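Local coordinates for beta-agarase D (Zobellia galactanivorans, PDB 4ASM), which hydrolyses the beta-1,4-linkages of agarose at random with retention of anomeric configuration, through the family GH16 catalytic domain that this chain comprises, at residues S181-S186 / Y235-Q240; K197-A202 / G281-N286; D203-W208 / Q260-A265; V242-N247 / S289-A294. All blocks are in the same frame, centred on the assembly; numbering follows the deposited sequence.

Contact 1 of 4, residues S181-S186 / Y235-Q240; sequences SKIHLS and YFVDGQ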
loop_
_atom_site.group_PDB
_atom_site.type_symbol
_atom_site.label_atom_id
_atom_site.label_comp_id
_atom_site.label_asym_id
_atom_site.label_seq_id
_atom_site.Cartn_x
_atom_site.Cartn_y
_atom_site.Cartn_z
ATOM N N SER A 181 9.984 11.221 4.669
ATOM C CA SER A 181 11.114 10.352 4.991
ATOM C C SER A 181 10.712 8.911 5.310
ATOM O O SER A 181 11.571 8.072 5.558
ATOM C CB SER A 181 11.920 10.922 6.169
ATOM O OG SER A 181 11.106 10.930 7.312
ATOM N N LYS A 182 9.403 8.614 5.289
ATOM C CA LYS A 182 8.932 7.296 5.722
ATOM C C LYS A 182 8.135 6.553 4.646
ATOM O O LYS A 182 7.540 7.164 3.738
ATOM C CB LYS A 182 8.063 7.445 6.985
ATOM C CG LYS A 182 8.807 8.127 8.162
ATOM C CD LYS A 182 10.037 7.296 8.613
ATOM C CE LYS A 182 10.678 7.783 9.930
ATOM N NZ LYS A 182 11.400 9.063 9.738
ATOM N N ILE A 183 8.151 5.227 4.749
ATOM C CA ILE A 183 7.249 4.389 3.956
ATOM C C ILE A 183 6.363 3.682 4.952
ATOM O O ILE A 183 6.853 3.034 5.874
ATOM C CB ILE A 183 7.987 3.342 3.069
ATOM C CG1 ILE A 183 9.047 4.013 2.184
ATOM C CG2 ILE A 183 6.951 2.501 2.243
ATOM C CD1 ILE A 183 9.856 3.054 1.337
ATOM N N HIS A 184 5.051 3.846 4.802
ATOM C CA HIS A 184 4.130 3.120 5.668
ATOM C C HIS A 184 4.004 1.674 5.225
ATOM O O HIS A 184 3.550 1.407 4.109
ATOM C CB HIS A 184 2.758 3.796 5.707
ATOM C CG HIS A 184 1.894 3.330 6.841
ATOM N ND1 HIS A 184 0.519 3.293 6.751
ATOM C CD2 HIS A 184 2.207 2.847 8.069
ATOM C CE1 HIS A 184 0.019 2.846 7.892
ATOM N NE2 HIS A 184 1.018 2.554 8.701
ATOM N N LEU A 185 4.434 0.767 6.096
ATOM C CA LEU A 185 4.399 -0.678 5.830
ATOM C C LEU A 185 3.148 -1.170 6.551
ATOM O O LEU A 185 3.078 -1.150 7.790
ATOM C CB LEU A 185 5.667 -1.384 6.325
ATOM C CG LEU A 185 6.960 -0.763 5.783
ATOM C CD1 LEU A 185 8.135 -1.466 6.425
ATOM C CD2 LEU A 185 6.989 -0.901 4.267
ATOM N N SER A 186 2.125 -1.539 5.776
ATOM C CA SER A 186 0.778 -1.558 6.324
ATOM C C SER A 186 -0.122 -2.657 5.758
ATOM O O SER A 186 0.237 -3.384 4.835
ATOM C CB SER A 186 0.158 -0.175 6.087
ATOM O OG SER A 186 -1.038 0.045 6.830
ATOM N N TYR A 235 8.113 -7.591 4.799
ATOM C CA TYR A 235 8.295 -6.451 3.897
ATOM C C TYR A 235 9.754 -6.294 3.514
ATOM O O TYR A 235 10.638 -6.565 4.328
ATOM C CB TYR A 235 7.804 -5.150 4.556
ATOM C CG TYR A 235 6.327 -5.111 4.796
ATOM C CD1 TYR A 235 5.765 -5.729 5.907
ATOM C CD2 TYR A 235 5.484 -4.477 3.888
ATOM C CE1 TYR A 235 4.389 -5.708 6.106
ATOM C CE2 TYR A 235 4.118 -4.425 4.096
ATOM C CZ TYR A 235 3.577 -5.058 5.195
ATOM O OH TYR A 235 2.212 -5.051 5.393
ATOM N N PHE A 236 9.985 -5.864 2.274
ATOM C CA PHE A 236 11.333 -5.755 1.696
ATOM C C PHE A 236 11.456 -4.445 0.950
ATOM O O PHE A 236 10.539 -4.058 0.218
ATOM C CB PHE A 236 11.577 -6.901 0.702
ATOM C CG PHE A 236 11.436 -8.258 1.312
ATOM C CD1 PHE A 236 10.168 -8.819 1.492
ATOM C CD2 PHE A 236 12.547 -8.976 1.729
ATOM C CE1 PHE A 236 10.008 -10.071 2.091
ATOM C CE2 PHE A 236 12.387 -10.239 2.334
ATOM C CZ PHE A 236 11.119 -10.780 2.497
ATOM N N VAL A 237 12.587 -3.758 1.143
ATOM C CA VAL A 237 12.910 -2.532 0.417
ATOM C C VAL A 237 14.322 -2.683 -0.109
ATOM O O VAL A 237 15.262 -2.974 0.656
ATOM C CB VAL A 237 12.811 -1.276 1.309
ATOM C CG1 VAL A 237 13.210 -0.025 0.505
ATOM C CG2 VAL A 237 11.392 -1.118 1.816
ATOM N N ASP A 238 14.453 -2.509 -1.417
ATOM C CA ASP A 238 15.744 -2.629 -2.099
ATOM C C ASP A 238 16.476 -3.939 -1.760
ATOM O O ASP A 238 17.699 -3.968 -1.522
ATOM C CB ASP A 238 16.598 -1.390 -1.817
ATOM C CG ASP A 238 16.068 -0.152 -2.509
ATOM O OD1 ASP A 238 15.291 -0.283 -3.472
ATOM O OD2 ASP A 238 16.413 0.969 -2.073
ATOM N N GLY A 239 15.715 -5.025 -1.720
ATOM C CA GLY A 239 16.285 -6.341 -1.502
ATOM C C GLY A 239 16.551 -6.744 -0.059
ATOM O O GLY A 239 17.030 -7.840 0.203
ATOM N N GLN A 240 16.260 -5.845 0.876
ATOM C CA GLN A 240 16.537 -6.080 2.294
ATOM C C GLN A 240 15.218 -6.294 3.016
ATOM O O GLN A 240 14.298 -5.513 2.833
ATOM C CB GLN A 240 17.253 -4.858 2.875
ATOM C CG GLN A 240 17.620 -4.978 4.348
ATOM C CD GLN A 240 18.108 -3.656 4.931
ATOM O OE1 GLN A 240 17.462 -2.598 4.815
ATOM N NE2 GLN A 240 19.248 -3.723 5.593
#
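The aromatic ring of Tyr235 carries Leu185 on one face and the backbone carbonyl of Ser186 at its hydroxyl edge. CB of Leu185 sits almost over the middle of the ring, 4.0 Å from the Tyr235 centroid and 13° off the normal, a CH-pi contact. One branch of the leucine continues along the rim, where its CD2 lies 3.9 Å from Tyr235 CD2; the leucine and tyrosine side chains run antiparallel, side by side. With CG anti to its own carbonyl carbon (chi1 -66°), the tyrosine extends from its strand far enough for OH to donate to Ser186 O at 2.6 Å. The phenol oxygen stands 56° out of the carbonyl plane, away from the usual lone-pair direction. Farther along, Ile183 CD1 and Val237 CG2 meet more loosely, at 4.5 Å, and Trp208 packs against both residues. A phenylalanine at Tyr235 would probably keep the CH-pi contact with Leu185 but leave the buried Ser186 carbonyl without this donor. Beyond Ser186 lies the active site: His184, two residues earlier, hydrogen-bonds through ND1 to Glu165, the probable proton donor. Tyr235, near the type I' hairpin turn of Val237 to Gln240, thus joins one beta-sheet to the strand beside the catalytic residues, the face-to-face packing of the GH16 beta-sandwich (jelly-roll) fold.

Contact 2 of 4, residues K197-A202 / G281-N286; sequences KDYQPA and GYQKMN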
loop_
_atom_site.group_PDB
_atom_site.type_symbol
_atom_site.label_atom_id
_atom_site.label_comp_id
_atom_site.label_asym_id
_atom_site.label_seq_id
_atom_site.Cartn_x
_atom_site.Cartn_y
_atom_site.Cartn_z
ATOM N N LYS A 197 -15.794 -0.153 10.328
ATOM C CA LYS A 197 -14.586 0.012 11.145
ATOM C C LYS A 197 -13.364 -0.310 10.299
ATOM O O LYS A 197 -13.412 -1.186 9.440
ATOM C CB LYS A 197 -14.614 -0.908 12.363
ATOM C CG LYS A 197 -15.786 -0.646 13.283
ATOM C CD LYS A 197 -15.671 -1.389 14.582
ATOM C CE LYS A 197 -16.899 -1.148 15.446
ATOM N NZ LYS A 197 -16.959 0.237 15.961
ATOM N N ASP A 198 -12.273 0.401 10.581
ATOM C CA ASP A 198 -11.034 0.272 9.814
ATOM C C ASP A 198 -9.863 0.163 10.786
ATOM O O ASP A 198 -9.685 1.023 11.638
ATOM C CB ASP A 198 -10.902 1.519 8.932
ATOM C CG ASP A 198 -9.636 1.532 8.078
ATOM O OD1 ASP A 198 -8.887 0.541 8.061
ATOM O OD2 ASP A 198 -9.398 2.558 7.416
ATOM N N TYR A 199 -9.103 -0.922 10.679
ATOM C CA TYR A 199 -7.835 -1.056 11.406
ATOM C C TYR A 199 -6.638 -1.141 10.449
ATOM O O TYR A 199 -6.685 -1.854 9.460
ATOM C CB TYR A 199 -7.832 -2.306 12.284
ATOM C CG TYR A 199 -6.493 -2.469 12.955
ATOM C CD1 TYR A 199 -6.171 -1.692 14.060
ATOM C CD2 TYR A 199 -5.538 -3.352 12.451
ATOM C CE1 TYR A 199 -4.922 -1.785 14.678
ATOM C CE2 TYR A 199 -4.273 -3.467 13.056
ATOM C CZ TYR A 199 -3.984 -2.675 14.172
ATOM O OH TYR A 199 -2.763 -2.781 14.801
ATOM N N GLN A 200 -5.576 -0.416 10.787
ATOM C CA GLN A 200 -4.278 -0.510 10.126
ATOM C C GLN A 200 -3.171 -0.321 11.179
ATOM O O GLN A 200 -3.410 0.263 12.246
ATOM C CB GLN A 200 -4.148 0.559 9.055
ATOM C CG GLN A 200 -4.099 1.973 9.639
ATOM C CD GLN A 200 -4.118 3.032 8.569
ATOM O OE1 GLN A 200 -5.064 3.825 8.448
ATOM N NE2 GLN A 200 -3.108 3.018 7.750
ATOM N N PRO A 201 -1.964 -0.823 10.888
ATOM C CA PRO A 201 -0.855 -0.598 11.817
ATOM C C PRO A 201 -0.588 0.873 12.068
ATOM O O PRO A 201 -0.497 1.681 11.134
ATOM C CB PRO A 201 0.336 -1.259 11.125
ATOM C CG PRO A 201 -0.322 -2.347 10.268
ATOM C CD PRO A 201 -1.575 -1.676 9.751
ATOM N N ALA A 202 -0.478 1.193 13.359
ATOM C CA ALA A 202 -0.239 2.551 13.825
ATOM C C ALA A 202 0.921 2.609 14.825
ATOM O O ALA A 202 1.070 3.598 15.543
ATOM C CB ALA A 202 -1.507 3.128 14.448
ATOM N N GLY A 281 1.786 9.416 20.447
ATOM C CA GLY A 281 0.968 9.510 19.216
ATOM C C GLY A 281 0.823 8.258 18.345
ATOM O O GLY A 281 0.187 8.292 17.284
ATOM N N TYR A 282 1.394 7.155 18.798
ATOM C CA TYR A 282 1.439 5.915 18.034
ATOM C C TYR A 282 0.983 4.792 18.940
ATOM O O TYR A 282 0.945 4.968 20.161
ATOM C CB TYR A 282 2.871 5.645 17.574
ATOM C CG TYR A 282 3.322 6.577 16.489
ATOM C CD1 TYR A 282 3.011 6.323 15.154
ATOM C CD2 TYR A 282 4.045 7.732 16.799
ATOM C CE1 TYR A 282 3.414 7.193 14.150
ATOM C CE2 TYR A 282 4.447 8.611 15.800
ATOM C CZ TYR A 282 4.124 8.331 14.482
ATOM O OH TYR A 282 4.520 9.191 13.479
ATOM N N GLN A 283 0.607 3.648 18.373
ATOM C CA GLN A 283 0.277 2.486 19.195
ATOM C C GLN A 283 1.409 2.191 20.190
ATOM O O GLN A 283 2.586 2.115 19.812
ATOM C CB GLN A 283 0.055 1.263 18.312
ATOM C CG GLN A 283 -0.134 -0.009 19.132
ATOM C CD GLN A 283 -0.340 -1.250 18.307
ATOM O OE1 GLN A 283 0.036 -1.302 17.142
ATOM N NE2 GLN A 283 -0.941 -2.268 18.911
ATOM N N LYS A 284 1.060 2.061 21.471
ATOM C CA LYS A 284 2.061 1.740 22.491
ATOM C C LYS A 284 2.537 0.302 22.332
ATOM O O LYS A 284 1.726 -0.642 22.286
ATOM C CB LYS A 284 1.498 1.974 23.901
ATOM C CG LYS A 284 2.553 1.861 24.995
ATOM C CD LYS A 284 1.939 2.085 26.361
ATOM C CE LYS A 284 2.999 1.897 27.452
ATOM N NZ LYS A 284 2.352 2.062 28.787
ATOM N N MET A 285 3.859 0.143 22.231
ATOM C CA MET A 285 4.457 -1.173 22.009
ATOM C C MET A 285 5.522 -1.434 23.073
ATOM O O MET A 285 6.169 -0.490 23.565
ATOM C CB MET A 285 5.139 -1.221 20.627
ATOM C CG MET A 285 4.209 -0.848 19.463
ATOM S SD MET A 285 2.924 -2.066 19.161
ATOM C CE MET A 285 3.787 -3.305 18.212
ATOM N N ASN A 286 5.667 -2.702 23.427
ATOM C CA ASN A 286 6.743 -3.105 24.328
ATOM C C ASN A 286 7.881 -3.750 23.541
ATOM O O ASN A 286 7.683 -4.239 22.440
ATOM C CB ASN A 286 6.213 -4.114 25.350
ATOM C CG ASN A 286 5.291 -3.490 26.379
ATOM O OD1 ASN A 286 5.279 -2.278 26.595
ATOM N ND2 ASN A 286 4.513 -4.348 27.042
HETATM O O HOH W 1 -2.205 -4.355 17.172
HETATM O O HOH W 2 -1.711 -0.210 15.322
#
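At a junction of loop and strand in the GH16 fold, the end of segment 197-202 meets the start of strand 282-288 through one backbone bond and two bridging waters. Ala202 O accepts from Gln283 N at 2.9 Å, with an N-H...O angle of 160°. The same oxygen lies in the plane of the Tyr282 ring at its edge, 3.4 Å from CD1, while that tyrosine's hydroxyl is hydrogen-bonded to Tyr178. Gln283 runs out as an extended chain, CG anti to the backbone N (chi1 173°), and its amide stands nearly square to the Tyr199 ring, the planes 83° apart. Their polar ends are linked through water. Water 1 bonds to Tyr199 OH and accepts from Gln283 NE2 at 3.0 Å. Water 2 donates to Gln283 OE1 at 2.7 Å, accepts from Ala202 N and also bonds to Tyr199 OH. Both ends of the glutamine amide are therefore engaged, which fixes its rotation. One residue before Ala202, Pro201 O accepts from His184 NE2. The contact joins the loop after strand 197-199 to strand 282-288 of the GH16 beta-sandwich; strand 197-199 pairs with strand 183-191, itself next to strand 159-166, which carries the probable catalytic glutamates.

Contact 3 of 4, residues D203-W208 / Q260-A265; sequences DLNSWW and QYTYPA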
loop_
_atom_site.group_PDB
_atom_site.type_symbol
_atom_site.label_atom_id
_atom_site.label_comp_id
_atom_site.label_asym_id
_atom_site.label_seq_id
_atom_site.Cartn_x
_atom_site.Cartn_y
_atom_site.Cartn_z
ATOM N N ASP A 203 1.722 1.545 14.895
ATOM C CA ASP A 203 2.951 1.609 15.677
ATOM C C ASP A 203 3.940 2.528 14.973
ATOM O O ASP A 203 3.963 2.623 13.727
ATOM C CB ASP A 203 3.564 0.225 15.986
ATOM C CG ASP A 203 3.870 -0.608 14.751
ATOM O OD1 ASP A 203 2.935 -0.877 13.953
ATOM O OD2 ASP A 203 5.032 -1.051 14.619
ATOM N N LEU A 204 4.768 3.198 15.771
ATOM C CA LEU A 204 5.816 4.064 15.235
ATOM C C LEU A 204 6.646 3.333 14.162
ATOM O O LEU A 204 6.942 3.888 13.085
ATOM C CB LEU A 204 6.709 4.567 16.372
ATOM C CG LEU A 204 7.955 5.361 15.952
ATOM C CD1 LEU A 204 7.594 6.732 15.421
ATOM C CD2 LEU A 204 8.950 5.436 17.136
ATOM N N ASN A 205 7.004 2.082 14.437
ATOM C CA ASN A 205 7.876 1.328 13.527
ATOM C C ASN A 205 7.226 1.000 12.173
ATOM O O ASN A 205 7.933 0.646 11.230
ATOM C CB ASN A 205 8.391 0.056 14.202
ATOM C CG ASN A 205 9.495 0.330 15.220
ATOM O OD1 ASN A 205 10.003 1.458 15.363
ATOM N ND2 ASN A 205 9.894 -0.732 15.939
ATOM N N SER A 206 5.899 1.149 12.066
ATOM C CA SER A 206 5.260 0.890 10.769
ATOM C C SER A 206 5.553 1.996 9.766
ATOM O O SER A 206 5.329 1.833 8.566
ATOM C CB SER A 206 3.743 0.672 10.900
ATOM O OG SER A 206 3.050 1.870 11.176
ATOM N N TRP A 207 6.014 3.134 10.270
ATOM C CA TRP A 207 6.457 4.240 9.420
ATOM C C TRP A 207 7.970 4.061 9.278
ATOM O O TRP A 207 8.764 4.564 10.089
ATOM C CB TRP A 207 6.018 5.580 10.019
ATOM C CG TRP A 207 4.529 5.696 9.975
ATOM C CD1 TRP A 207 3.629 5.239 10.920
ATOM C CD2 TRP A 207 3.744 6.257 8.915
ATOM N NE1 TRP A 207 2.347 5.494 10.508
ATOM C CE2 TRP A 207 2.382 6.115 9.286
ATOM C CE3 TRP A 207 4.056 6.877 7.690
ATOM C CZ2 TRP A 207 1.329 6.572 8.484
ATOM C CZ3 TRP A 207 2.996 7.336 6.882
ATOM C CH2 TRP A 207 1.653 7.181 7.295
ATOM N N TRP A 208 8.359 3.283 8.275
ATOM C CA TRP A 208 9.714 2.797 8.159
ATOM C C TRP A 208 10.619 3.798 7.449
ATOM O O TRP A 208 10.233 4.444 6.468
ATOM C CB TRP A 208 9.707 1.447 7.420
ATOM C CG TRP A 208 11.080 0.954 7.213
ATOM C CD1 TRP A 208 11.862 0.297 8.117
ATOM C CD2 TRP A 208 11.877 1.157 6.049
ATOM N NE1 TRP A 208 13.104 0.055 7.568
ATOM C CE2 TRP A 208 13.141 0.571 6.300
ATOM C CE3 TRP A 208 11.645 1.767 4.803
ATOM C CZ2 TRP A 208 14.175 0.582 5.355
ATOM C CZ3 TRP A 208 12.670 1.776 3.864
ATOM C CH2 TRP A 208 13.923 1.192 4.149
ATOM N N GLN A 260 14.512 -4.364 15.715
ATOM C CA GLN A 260 13.792 -4.213 16.983
ATOM C C GLN A 260 12.551 -5.099 16.993
ATOM O O GLN A 260 11.765 -5.093 16.030
ATOM C CB GLN A 260 13.422 -2.769 17.262
ATOM C CG GLN A 260 12.826 -2.612 18.644
ATOM C CD GLN A 260 12.554 -1.196 19.014
ATOM O OE1 GLN A 260 13.134 -0.679 19.984
ATOM N NE2 GLN A 260 11.674 -0.555 18.289
ATOM N N TYR A 261 12.359 -5.840 18.088
ATOM C CA TYR A 261 11.250 -6.794 18.221
ATOM C C TYR A 261 10.261 -6.187 19.170
ATOM O O TYR A 261 10.630 -5.789 20.292
ATOM C CB TYR A 261 11.756 -8.133 18.787
ATOM C CG TYR A 261 12.928 -8.664 18.016
ATOM C CD1 TYR A 261 12.746 -9.435 16.859
ATOM C CD2 TYR A 261 14.234 -8.355 18.413
ATOM C CE1 TYR A 261 13.829 -9.883 16.112
ATOM C CE2 TYR A 261 15.329 -8.815 17.687
ATOM C CZ TYR A 261 15.115 -9.559 16.532
ATOM O OH TYR A 261 16.196 -10.011 15.818
ATOM N N THR A 262 9.017 -6.069 18.722
ATOM C CA THR A 262 8.009 -5.410 19.531
ATOM C C THR A 262 6.666 -6.123 19.503
ATOM O O THR A 262 6.426 -6.989 18.679
ATOM C CB THR A 262 7.794 -3.938 19.097
ATOM O OG1 THR A 262 7.364 -3.926 17.730
ATOM C CG2 THR A 262 9.074 -3.087 19.260
ATOM N N TYR A 263 5.803 -5.772 20.442
ATOM C CA TYR A 263 4.445 -6.321 20.460
ATOM C C TYR A 263 3.533 -5.302 21.179
ATOM O O TYR A 263 4.019 -4.422 21.904
ATOM C CB TYR A 263 4.422 -7.707 21.141
ATOM C CG TYR A 263 4.793 -7.629 22.597
ATOM C CD1 TYR A 263 6.139 -7.657 22.993
ATOM C CD2 TYR A 263 3.816 -7.471 23.573
ATOM C CE1 TYR A 263 6.488 -7.523 24.326
ATOM C CE2 TYR A 263 4.155 -7.345 24.909
ATOM C CZ TYR A 263 5.497 -7.376 25.278
ATOM O OH TYR A 263 5.868 -7.229 26.605
ATOM N N PRO A 264 2.215 -5.382 20.953
ATOM C CA PRO A 264 1.289 -4.415 21.551
ATOM C C PRO A 264 1.281 -4.422 23.079
ATOM O O PRO A 264 1.184 -5.495 23.709
ATOM C CB PRO A 264 -0.078 -4.845 20.993
ATOM C CG PRO A 264 0.251 -5.612 19.729
ATOM C CD PRO A 264 1.535 -6.340 20.058
ATOM N N ALA A 265 1.406 -3.227 23.653
ATOM C CA ALA A 265 1.384 -3.055 25.109
ATOM C C ALA A 265 -0.038 -3.098 25.664
ATOM O O ALA A 265 -0.247 -3.480 26.813
ATOM C CB ALA A 265 2.070 -1.772 25.503
HETATM O O HOH W 3 6.576 -1.565 16.728
#
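Direct contact rests on Asn205, whose amide reaches across to Gln260 and the methyl of Thr262. The amide of Asn205 lies close to that of Gln260, the atoms modelled as Asn205 ND2 and Gln260 NE2 being 3.0 Å apart. Their side chains run nearly perpendicular to each other, although the amide planes are only 31° from parallel. Gln260 stretches away from its strand, CG opposite the backbone N (chi1 -173°). Packing adds little: Thr262 CG2 lies 4.2 Å from the atom modelled as Asn205 ND2. An alanine in place of Asn205 is likely to open a gap before Gln260 and leave the end of that glutamine freer to turn. Water makes the second link, since water 3 donates to Asp203 OD2 at 2.7 Å and is hydrogen-bonded to Thr262 OG1 at the same distance. That carboxylate oxygen also forms a salt bridge with Arg243 NH1, so a charged partner and a water share it. Local hydrogen bonds, one from the backbone and one from a side chain, shape segment 203-208: Asp203 O accepts from both Ser206 N, at 2.9 Å, and Ser206 OG, at 2.8 Å, the latter in the carbonyl plane. Both grip one carbonyl at the start of the 3-10 turn 204-206, which leads into strand 207-208 and packs against strand 259-264 of the GH16 beta-sandwich.

Contact 4 of 4, residues V242-N247 / S289-A294; sequences VRILDN and SSLSDA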
loop_
_atom_site.group_PDB
_atom_site.type_symbol
_atom_site.label_atom_id
_atom_site.label_comp_id
_atom_site.label_asym_id
_atom_site.label_seq_id
_atom_site.Cartn_x
_atom_site.Cartn_y
_atom_site.Cartn_z
ATOM N N VAL A 242 12.816 -5.695 5.845
ATOM C CA VAL A 242 12.765 -4.560 6.780
ATOM C C VAL A 242 11.703 -4.676 7.874
ATOM O O VAL A 242 11.740 -3.929 8.845
ATOM C CB VAL A 242 12.595 -3.208 6.045
ATOM C CG1 VAL A 242 13.825 -2.904 5.183
ATOM C CG2 VAL A 242 11.302 -3.176 5.202
ATOM N N ARG A 243 10.751 -5.591 7.717
ATOM C CA ARG A 243 9.682 -5.733 8.703
ATOM C C ARG A 243 8.998 -7.092 8.592
ATOM O O ARG A 243 8.843 -7.622 7.497
ATOM C CB ARG A 243 8.623 -4.634 8.529
ATOM C CG ARG A 243 7.569 -4.629 9.649
ATOM C CD ARG A 243 6.939 -3.284 9.741
ATOM N NE ARG A 243 5.602 -3.273 10.335
ATOM C CZ ARG A 243 5.297 -2.765 11.531
ATOM N NH1 ARG A 243 6.235 -2.265 12.331
ATOM N NH2 ARG A 243 4.028 -2.728 11.927
ATOM N N ILE A 244 8.609 -7.655 9.733
ATOM C CA ILE A 244 7.772 -8.848 9.765
ATOM C C ILE A 244 6.614 -8.578 10.718
ATOM O O ILE A 244 6.831 -8.059 11.830
ATOM C CB ILE A 244 8.522 -10.104 10.268
ATOM C CG1 ILE A 244 9.814 -10.337 9.483
ATOM C CG2 ILE A 244 7.624 -11.353 10.146
ATOM C CD1 ILE A 244 10.621 -11.496 9.993
ATOM N N LEU A 245 5.390 -8.917 10.291
ATOM C CA LEU A 245 4.237 -9.019 11.186
ATOM C C LEU A 245 3.921 -10.490 11.281
ATOM O O LEU A 245 3.761 -11.174 10.260
ATOM C CB LEU A 245 3.005 -8.280 10.644
ATOM C CG LEU A 245 2.740 -6.939 11.315
ATOM C CD1 LEU A 245 3.829 -5.994 10.883
ATOM C CD2 LEU A 245 1.388 -6.380 10.991
ATOM N N ASP A 246 3.874 -11.014 12.493
ATOM C CA ASP A 246 3.626 -12.439 12.655
ATOM C C ASP A 246 2.654 -12.646 13.793
ATOM O O ASP A 246 3.054 -12.778 14.972
ATOM C CB ASP A 246 4.942 -13.197 12.874
ATOM C CG ASP A 246 4.763 -14.705 12.823
ATOM O OD1 ASP A 246 3.673 -15.192 13.211
ATOM O OD2 ASP A 246 5.716 -15.416 12.391
ATOM N N ASN A 247 1.370 -12.685 13.420
ATOM C CA ASN A 247 0.248 -12.951 14.337
ATOM C C ASN A 247 0.014 -11.849 15.383
ATOM O O ASN A 247 -0.951 -11.077 15.282
ATOM C CB ASN A 247 0.381 -14.349 14.980
ATOM C CG ASN A 247 -0.857 -14.767 15.736
ATOM O OD1 ASN A 247 -0.772 -15.230 16.885
ATOM N ND2 ASN A 247 -2.008 -14.604 15.120
ATOM N N SER A 289 13.006 -9.515 22.891
ATOM C CA SER A 289 14.380 -9.809 22.510
ATOM C C SER A 289 14.540 -10.709 21.278
ATOM O O SER A 289 15.665 -11.025 20.887
ATOM C CB SER A 289 15.114 -10.409 23.690
ATOM O OG SER A 289 14.489 -11.602 24.055
ATOM N N SER A 290 13.412 -11.114 20.681
ATOM C CA SER A 290 13.408 -11.907 19.447
ATOM C C SER A 290 11.959 -11.943 19.015
ATOM O O SER A 290 11.070 -11.521 19.766
ATOM C CB SER A 290 13.925 -13.330 19.689
ATOM O OG SER A 290 13.013 -14.056 20.482
ATOM N N LEU A 291 11.718 -12.460 17.813
ATOM C CA LEU A 291 10.343 -12.558 17.343
ATOM C C LEU A 291 9.558 -13.581 18.168
ATOM O O LEU A 291 8.413 -13.321 18.542
ATOM C CB LEU A 291 10.297 -12.888 15.842
ATOM C CG LEU A 291 8.898 -12.809 15.221
ATOM C CD1 LEU A 291 8.336 -11.395 15.222
ATOM C CD2 LEU A 291 8.950 -13.391 13.818
ATOM N N SER A 292 10.188 -14.717 18.482
ATOM C CA SER A 292 9.536 -15.729 19.343
ATOM C C SER A 292 9.240 -15.192 20.742
ATOM O O SER A 292 8.181 -15.435 21.271
ATOM C CB SER A 292 10.342 -17.016 19.392
ATOM O OG SER A 292 10.265 -17.662 18.132
ATOM N N ASP A 293 10.167 -14.427 21.315
ATOM C CA ASP A 293 9.932 -13.802 22.614
ATOM C C ASP A 293 8.719 -12.860 22.564
ATOM O O ASP A 293 7.877 -12.877 23.462
ATOM C CB ASP A 293 11.205 -13.041 23.043
ATOM C CG ASP A 293 11.107 -12.454 24.436
ATOM O OD1 ASP A 293 10.790 -13.202 25.395
ATOM O OD2 ASP A 293 11.379 -11.243 24.568
ATOM N N ALA A 294 8.645 -12.038 21.514
ATOM C CA ALA A 294 7.533 -11.116 21.345
ATOM C C ALA A 294 6.189 -11.852 21.223
ATOM O O ALA A 294 5.234 -11.486 21.868
ATOM C CB ALA A 294 7.795 -10.223 20.126
#
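On the outer flank of the GH16 beta-sandwich, away from the annotated sites, the short helix 291-297 lies against strand 240-246 by way of Leu291, the first residue of the helix. One methyl of this leucine, CD2, does the touching: it lies 4.1 Å from Asp246 CB and equally far from Asp246 OD2, and 4.4 Å from Ile244 CG2. Because its CG is anti to the backbone N (chi1 -172°), the leucine extends from the helix toward the strand. Ile244 and Asp246, two residues apart, point to the same side of the strand, whereas Leu245 between them points away. The carboxylate of Asp246 has stronger partners outside these segments: OD2 forms a salt bridge with Arg232 and OD1 another with Lys295, one helical turn beyond Leu291. Arg232 and Gln251 also touch the leucine. The helix start is secured separately. Ser290 is the N-cap, its OG accepting from Asp293 N at 3.0 Å with an N-H...O angle of 162°. Asp293 in turn reaches back, OD2 taking the Ser289 N-H at 2.9 Å, on the anti side of the carboxylate and 19° out of its plane; the link from Ser289 OG to the same oxygen is weak. The chemistry is thus divided: a single methyl supplies dispersion contact with the strand, while the Asp246-Lys295 pair provides the charged tie between strand and helix, and the Asp246 charge is probably well compensated by its two cationic partners.

From the N terminus, segment 181-186 comes first; contact 1 closes when the chain reaches hairpin 235-240. Segments 197-202 and 203-208 leave before that closure, so contacts 2 and 3 both cross contact 1. Contact 4 opens at 242-247, just after contact 1 has closed, and the two stand in series on adjoining strands. Contact 3 then closes at 260-265, nested within the loop that contact 2 completes at 281-286. Contact 4 closes last, at 289-294, crossing contacts 2 and 3. Together they join the strand region beside the active site to the strands 232-237, 240-246, 259-264 and 282-288, with helix 291-297 on the outer flank.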